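Local coordinates for thermostable carboxypeptidase 1 (PDB 1KA2), which removes amino acids one after another from the C-terminus of peptides as a cobalt-dependent, broad-specificity M32 metallocarboxypeptidase, but not proline, glycine, aspartate or glutamate, at residues L191-E205 with Y333-P347. Sequence-based numbering, arbitrary orientation.
Sequences LEEGKVPREHPLEKE and YTPEDVYLYFNIVRP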
loop_
_atom_site.group_PDB
_atom_site.type_symbol
_atom_site.label_atom_id
_atom_site.label_comp_id
_atom_site.label_asym_id
_atom_site.label_seq_id
_atom_site.Cartn_x
_atom_site.Cartn_y
_atom_site.Cartn_z
ATOM N N LEU A 191 37.842 17.131 -21.325
ATOM C CA LEU A 191 37.508 16.490 -22.588
ATOM C C LEU A 191 38.643 16.437 -23.601
ATOM O O LEU A 191 38.667 15.552 -24.453
ATOM C CB LEU A 191 36.312 17.205 -23.225
ATOM C CG LEU A 191 34.944 17.047 -22.565
ATOM C CD1 LEU A 191 33.971 18.083 -23.112
ATOM C CD2 LEU A 191 34.435 15.639 -22.822
ATOM N N GLU A 192 39.583 17.375 -23.520
ATOM C CA GLU A 192 40.674 17.397 -24.488
ATOM C C GLU A 192 41.959 16.668 -24.096
ATOM O O GLU A 192 42.779 16.365 -24.962
ATOM C CB GLU A 192 40.993 18.846 -24.891
ATOM C CG GLU A 192 41.462 19.757 -23.765
ATOM C CD GLU A 192 41.658 21.197 -24.230
ATOM O OE1 GLU A 192 40.653 21.869 -24.557
ATOM O OE2 GLU A 192 42.819 21.659 -24.278
ATOM N N GLU A 193 42.139 16.366 -22.816
ATOM C CA GLU A 193 43.355 15.669 -22.405
ATOM C C GLU A 193 43.253 14.145 -22.487
ATOM O O GLU A 193 44.227 13.434 -22.232
ATOM C CB GLU A 193 43.758 16.077 -20.986
ATOM C CG GLU A 193 45.051 15.410 -20.530
ATOM C CD GLU A 193 46.210 15.658 -21.491
ATOM O OE1 GLU A 193 46.773 16.773 -21.466
ATOM O OE2 GLU A 193 46.547 14.741 -22.275
ATOM N N GLY A 194 42.081 13.639 -22.847
ATOM C CA GLY A 194 41.923 12.202 -22.941
ATOM C C GLY A 194 42.057 11.560 -21.577
ATOM O O GLY A 194 42.136 10.338 -21.464
ATOM N N LYS A 195 42.095 12.391 -20.537
ATOM C CA LYS A 195 42.205 11.899 -19.168
ATOM C C LYS A 195 41.209 10.756 -18.989
ATOM O O LYS A 195 41.522 9.595 -19.269
ATOM C CB LYS A 195 41.891 13.022 -18.171
ATOM C CG LYS A 195 42.935 14.135 -18.101
ATOM C CD LYS A 195 44.219 13.655 -17.439
ATOM C CE LYS A 195 45.254 14.767 -17.351
ATOM N NZ LYS A 195 44.737 15.970 -16.639
ATOM N N VAL A 196 40.006 11.088 -18.527
ATOM C CA VAL A 196 38.971 10.082 -18.332
ATOM C C VAL A 196 38.326 9.781 -19.681
ATOM O O VAL A 196 38.210 10.661 -20.535
ATOM C CB VAL A 196 37.898 10.571 -17.340
ATOM C CG1 VAL A 196 38.510 10.734 -15.953
ATOM C CG2 VAL A 196 37.310 11.885 -17.819
ATOM N N PRO A 197 37.913 8.526 -19.898
ATOM C CA PRO A 197 37.285 8.136 -21.163
ATOM C C PRO A 197 35.835 8.594 -21.315
ATOM O O PRO A 197 35.175 8.959 -20.341
ATOM C CB PRO A 197 37.419 6.616 -21.150
ATOM C CG PRO A 197 37.281 6.291 -19.700
ATOM C CD PRO A 197 38.135 7.351 -19.035
ATOM N N ARG A 198 35.349 8.570 -22.546
ATOM C CA ARG A 198 33.986 8.979 -22.831
ATOM C C ARG A 198 33.047 7.784 -22.801
ATOM O O ARG A 198 31.826 7.935 -22.883
ATOM C CB ARG A 198 33.914 9.654 -24.200
ATOM C CG ARG A 198 34.652 10.979 -24.302
ATOM C CD ARG A 198 34.220 11.681 -25.576
ATOM N NE ARG A 198 34.769 13.021 -25.716
ATOM C CZ ARG A 198 34.269 13.933 -26.543
ATOM N NH1 ARG A 198 33.212 13.635 -27.288
ATOM N NH2 ARG A 198 34.823 15.135 -26.633
ATOM N N GLU A 199 33.625 6.593 -22.687
ATOM C CA GLU A 199 32.854 5.356 -22.639
ATOM C C GLU A 199 33.711 4.255 -22.028
ATOM O O GLU A 199 34.916 4.433 -21.841
ATOM C CB GLU A 199 32.416 4.947 -24.043
ATOM C CG GLU A 199 33.573 4.679 -24.978
ATOM C CD GLU A 199 33.118 4.288 -26.367
ATOM O OE1 GLU A 199 33.996 4.049 -27.226
ATOM O OE2 GLU A 199 31.888 4.220 -26.595
ATOM N N HIS A 200 33.090 3.122 -21.714
ATOM C CA HIS A 200 33.804 2.005 -21.116
ATOM C C HIS A 200 33.135 0.698 -21.537
ATOM O O HIS A 200 31.911 0.637 -21.674
ATOM C CB HIS A 200 33.784 2.125 -19.591
ATOM C CG HIS A 200 34.801 1.269 -18.906
ATOM N ND1 HIS A 200 36.098 1.683 -18.691
ATOM C CD2 HIS A 200 34.732 -0.003 -18.450
ATOM C CE1 HIS A 200 36.785 0.701 -18.135
ATOM N NE2 HIS A 200 35.979 -0.334 -17.980
ATOM N N PRO A 201 33.928 -0.368 -21.751
ATOM C CA PRO A 201 33.336 -1.647 -22.160
ATOM C C PRO A 201 32.365 -2.243 -21.134
ATOM O O PRO A 201 31.461 -2.999 -21.494
ATOM C CB PRO A 201 34.565 -2.533 -22.419
ATOM C CG PRO A 201 35.613 -1.954 -21.509
ATOM C CD PRO A 201 35.398 -0.465 -21.677
ATOM N N LEU A 202 32.545 -1.887 -19.865
ATOM C CA LEU A 202 31.679 -2.376 -18.799
ATOM C C LEU A 202 30.215 -1.951 -19.002
ATOM O O LEU A 202 29.303 -2.530 -18.408
ATOM C CB LEU A 202 32.196 -1.894 -17.440
ATOM C CG LEU A 202 33.355 -2.714 -16.861
ATOM C CD1 LEU A 202 33.901 -2.059 -15.591
ATOM C CD2 LEU A 202 32.859 -4.132 -16.571
ATOM N N GLU A 203 30.000 -0.951 -19.852
ATOM C CA GLU A 203 28.653 -0.475 -20.150
ATOM C C GLU A 203 27.872 -1.527 -20.926
ATOM O O GLU A 203 26.640 -1.552 -20.881
ATOM C CB GLU A 203 28.687 0.794 -21.001
ATOM C CG GLU A 203 29.393 1.972 -20.384
ATOM C CD GLU A 203 29.096 3.257 -21.130
ATOM O OE1 GLU A 203 29.720 4.286 -20.803
ATOM O OE2 GLU A 203 28.230 3.240 -22.036
ATOM N N LYS A 204 28.586 -2.388 -21.643
ATOM C CA LYS A 204 27.935 -3.415 -22.452
ATOM C C LYS A 204 27.768 -4.749 -21.745
ATOM O O LYS A 204 26.972 -5.590 -22.160
ATOM C CB LYS A 204 28.705 -3.606 -23.760
ATOM C CG LYS A 204 28.669 -2.370 -24.663
ATOM C CD LYS A 204 29.498 -2.543 -25.936
ATOM C CE LYS A 204 29.413 -1.286 -26.800
ATOM N NZ LYS A 204 30.290 -1.357 -27.997
ATOM N N GLU A 205 28.505 -4.943 -20.664
ATOM C CA GLU A 205 28.406 -6.189 -19.933
ATOM C C GLU A 205 26.988 -6.411 -19.395
ATOM O O GLU A 205 26.450 -5.582 -18.662
ATOM C CB GLU A 205 29.425 -6.204 -18.791
ATOM C CG GLU A 205 30.895 -6.089 -19.240
ATOM C CD GLU A 205 31.355 -7.233 -20.147
ATOM O OE1 GLU A 205 30.609 -8.217 -20.314
ATOM O OE2 GLU A 205 32.480 -7.150 -20.697
ATOM N N TYR A 333 38.197 -7.341 -15.402
ATOM C CA TYR A 333 38.438 -5.945 -15.064
ATOM C C TYR A 333 39.065 -5.737 -13.692
ATOM O O TYR A 333 38.922 -6.564 -12.788
ATOM C CB TYR A 333 37.142 -5.128 -15.161
ATOM C CG TYR A 333 36.429 -5.256 -16.483
ATOM C CD1 TYR A 333 35.550 -6.313 -16.719
ATOM C CD2 TYR A 333 36.650 -4.333 -17.509
ATOM C CE1 TYR A 333 34.902 -6.452 -17.949
ATOM C CE2 TYR A 333 36.006 -4.464 -18.743
ATOM C CZ TYR A 333 35.135 -5.522 -18.953
ATOM O OH TYR A 333 34.486 -5.638 -20.156
ATOM N N THR A 334 39.758 -4.612 -13.548
ATOM C CA THR A 334 40.419 -4.269 -12.291
ATOM C C THR A 334 39.635 -3.154 -11.605
ATOM O O THR A 334 38.732 -2.563 -12.201
ATOM C CB THR A 334 41.829 -3.739 -12.544
ATOM O OG1 THR A 334 41.746 -2.370 -12.960
ATOM C CG2 THR A 334 42.500 -4.552 -13.640
ATOM N N PRO A 335 39.963 -2.854 -10.338
ATOM C CA PRO A 335 39.261 -1.789 -9.616
ATOM C C PRO A 335 39.401 -0.404 -10.261
ATOM O O PRO A 335 38.541 0.463 -10.064
ATOM C CB PRO A 335 39.863 -1.858 -8.204
ATOM C CG PRO A 335 41.166 -2.561 -8.402
ATOM C CD PRO A 335 40.848 -3.599 -9.429
ATOM N N GLU A 336 40.478 -0.194 -11.020
ATOM C CA GLU A 336 40.676 1.089 -11.705
ATOM C C GLU A 336 39.697 1.126 -12.872
ATOM O O GLU A 336 39.159 2.174 -13.217
ATOM C CB GLU A 336 42.111 1.229 -12.235
ATOM C CG GLU A 336 42.995 2.203 -11.452
ATOM C CD GLU A 336 42.534 3.658 -11.539
ATOM O OE1 GLU A 336 42.442 4.201 -12.662
ATOM O OE2 GLU A 336 42.273 4.266 -10.476
ATOM N N ASP A 337 39.477 -0.033 -13.478
ATOM C CA ASP A 337 38.547 -0.146 -14.590
ATOM C C ASP A 337 37.156 0.232 -14.105
ATOM O O ASP A 337 36.388 0.866 -14.823
ATOM C CB ASP A 337 38.527 -1.580 -15.127
ATOM C CG ASP A 337 39.593 -1.827 -16.176
ATOM O OD1 ASP A 337 39.936 -3.007 -16.405
ATOM O OD2 ASP A 337 40.072 -0.844 -16.781
ATOM N N VAL A 338 36.836 -0.167 -12.878
ATOM C CA VAL A 338 35.536 0.143 -12.309
ATOM C C VAL A 338 35.505 1.625 -11.990
ATOM O O VAL A 338 34.489 2.290 -12.192
ATOM C CB VAL A 338 35.259 -0.678 -11.024
ATOM C CG1 VAL A 338 33.890 -0.310 -10.461
ATOM C CG2 VAL A 338 35.315 -2.183 -11.338
ATOM N N TYR A 339 36.627 2.148 -11.503
ATOM C CA TYR A 339 36.691 3.565 -11.187
ATOM C C TYR A 339 36.419 4.414 -12.429
ATOM O O TYR A 339 35.482 5.210 -12.435
ATOM C CB TYR A 339 38.054 3.958 -10.618
ATOM C CG TYR A 339 38.092 5.416 -10.243
ATOM C CD1 TYR A 339 37.480 5.867 -9.075
ATOM C CD2 TYR A 339 38.660 6.363 -11.096
ATOM C CE1 TYR A 339 37.428 7.229 -8.766
ATOM C CE2 TYR A 339 38.609 7.727 -10.800
ATOM C CZ TYR A 339 37.994 8.154 -9.637
ATOM O OH TYR A 339 37.932 9.501 -9.345
ATOM N N LEU A 340 37.234 4.253 -13.472
ATOM C CA LEU A 340 37.063 5.028 -14.703
ATOM C C LEU A 340 35.632 4.896 -15.241
ATOM O O LEU A 340 35.050 5.853 -15.747
ATOM C CB LEU A 340 38.078 4.572 -15.765
ATOM C CG LEU A 340 39.568 4.788 -15.433
ATOM C CD1 LEU A 340 40.435 4.136 -16.503
ATOM C CD2 LEU A 340 39.882 6.285 -15.332
ATOM N N TYR A 341 35.077 3.697 -15.118
ATOM C CA TYR A 341 33.720 3.407 -15.560
ATOM C C TYR A 341 32.732 4.296 -14.795
ATOM O O TYR A 341 31.894 4.969 -15.401
ATOM C CB TYR A 341 33.450 1.919 -15.310
ATOM C CG TYR A 341 32.031 1.449 -15.486
ATOM C CD1 TYR A 341 31.283 1.803 -16.611
ATOM C CD2 TYR A 341 31.450 0.596 -14.546
ATOM C CE1 TYR A 341 29.992 1.318 -16.794
ATOM C CE2 TYR A 341 30.163 0.103 -14.717
ATOM C CZ TYR A 341 29.438 0.465 -15.843
ATOM O OH TYR A 341 28.168 -0.042 -16.014
ATOM N N PHE A 342 32.861 4.325 -13.469
ATOM C CA PHE A 342 31.982 5.126 -12.613
ATOM C C PHE A 342 32.140 6.636 -12.787
ATOM O O PHE A 342 31.309 7.403 -12.311
ATOM C CB PHE A 342 32.243 4.799 -11.136
ATOM C CG PHE A 342 31.478 3.611 -10.613
ATOM C CD1 PHE A 342 31.095 2.575 -11.454
ATOM C CD2 PHE A 342 31.180 3.514 -9.255
ATOM C CE1 PHE A 342 30.433 1.463 -10.952
ATOM C CE2 PHE A 342 30.520 2.406 -8.743
ATOM C CZ PHE A 342 30.146 1.379 -9.596
ATOM N N ASN A 343 33.202 7.065 -13.460
ATOM C CA ASN A 343 33.454 8.491 -13.620
ATOM C C ASN A 343 33.608 8.978 -15.043
ATOM O O ASN A 343 34.153 10.052 -15.275
ATOM C CB ASN A 343 34.694 8.873 -12.824
ATOM C CG ASN A 343 34.453 8.852 -11.334
ATOM O OD1 ASN A 343 34.175 9.879 -10.735
ATOM N ND2 ASN A 343 34.542 7.673 -10.730
ATOM N N ILE A 344 33.134 8.196 -16.000
ATOM C CA ILE A 344 33.220 8.599 -17.387
ATOM C C ILE A 344 32.663 10.013 -17.540
ATOM O O ILE A 344 31.835 10.466 -16.741
ATOM C CB ILE A 344 32.437 7.620 -18.278
ATOM C CG1 ILE A 344 33.244 6.332 -18.434
ATOM C CG2 ILE A 344 32.141 8.247 -19.629
ATOM C CD1 ILE A 344 32.606 5.319 -19.336
ATOM N N VAL A 345 33.151 10.724 -18.549
ATOM C CA VAL A 345 32.685 12.076 -18.821
ATOM C C VAL A 345 32.447 12.168 -20.310
ATOM O O VAL A 345 33.348 11.915 -21.102
ATOM C CB VAL A 345 33.708 13.138 -18.409
ATOM C CG1 VAL A 345 33.212 14.518 -18.833
ATOM C CG2 VAL A 345 33.916 13.098 -16.904
ATOM N N ARG A 346 31.224 12.514 -20.689
ATOM C CA ARG A 346 30.891 12.604 -22.096
ATOM C C ARG A 346 29.650 13.436 -22.362
ATOM O O ARG A 346 28.547 13.083 -21.952
ATOM C CB ARG A 346 30.722 11.189 -22.667
ATOM C CG ARG A 346 29.614 11.025 -23.686
ATOM C CD ARG A 346 28.608 9.994 -23.192
ATOM N NE ARG A 346 29.189 8.656 -23.141
ATOM C CZ ARG A 346 28.663 7.632 -22.474
ATOM N NH1 ARG A 346 27.536 7.785 -21.786
ATOM N NH2 ARG A 346 29.263 6.448 -22.496
ATOM N N PRO A 347 29.820 14.580 -23.034
ATOM C CA PRO A 347 28.636 15.389 -23.313
ATOM C C PRO A 347 27.741 14.520 -24.189
ATOM O O PRO A 347 28.227 13.842 -25.096
ATOM C CB PRO A 347 29.211 16.606 -24.045
ATOM C CG PRO A 347 30.472 16.077 -24.672
ATOM C CD PRO A 347 31.037 15.212 -23.573
#
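Arg198 O, a backbone carbonyl oxygen, is gripped twice by one guanidinium, Arg346 NE at 2.7 Å and the same residue's NH2 at 3.0 Å, both bonds weak because they are bent. Arg346 NH2 also reaches Glu203, whose OE1 receives it at 2.8 Å through the syn lone pair in a salt bridge. Kinks at chi2 (-120°) and chi3 (-67°) of Arg346 turn the guanidinium to put Glu203 at its edge, while Arg198 O approaches it obliquely. A straighter backbone bond, Val345 N to Pro197 O, pins the loop just beside this. Further along, Leu202 wedges between two tyrosines. Its CD2 sits over the centre of the Tyr333 ring, 3.4 Å from the centroid, while its CB lies squarely over the Tyr341 ring, whose hydroxyl is hydrogen-bonded to Asp259 and to the backbone N of Arg261. CB of Tyr341 in turn packs on one face of the His200 ring, with Pro201 CD on the opposite face. Tyr333 OH donates to the anti lone pair of Glu205 OE2 at 2.6 Å. A leucine in place of Tyr333 would probably leave that carboxylate without its hydroxyl mate and take away the aromatic face under Leu202 CD2. Far from the metal site, the contact straps the segment after helix 169-192 onto helix 335-342 and residues 343-347; Arg346 probably offsets the charge of Glu203 while helping fix the loop's path.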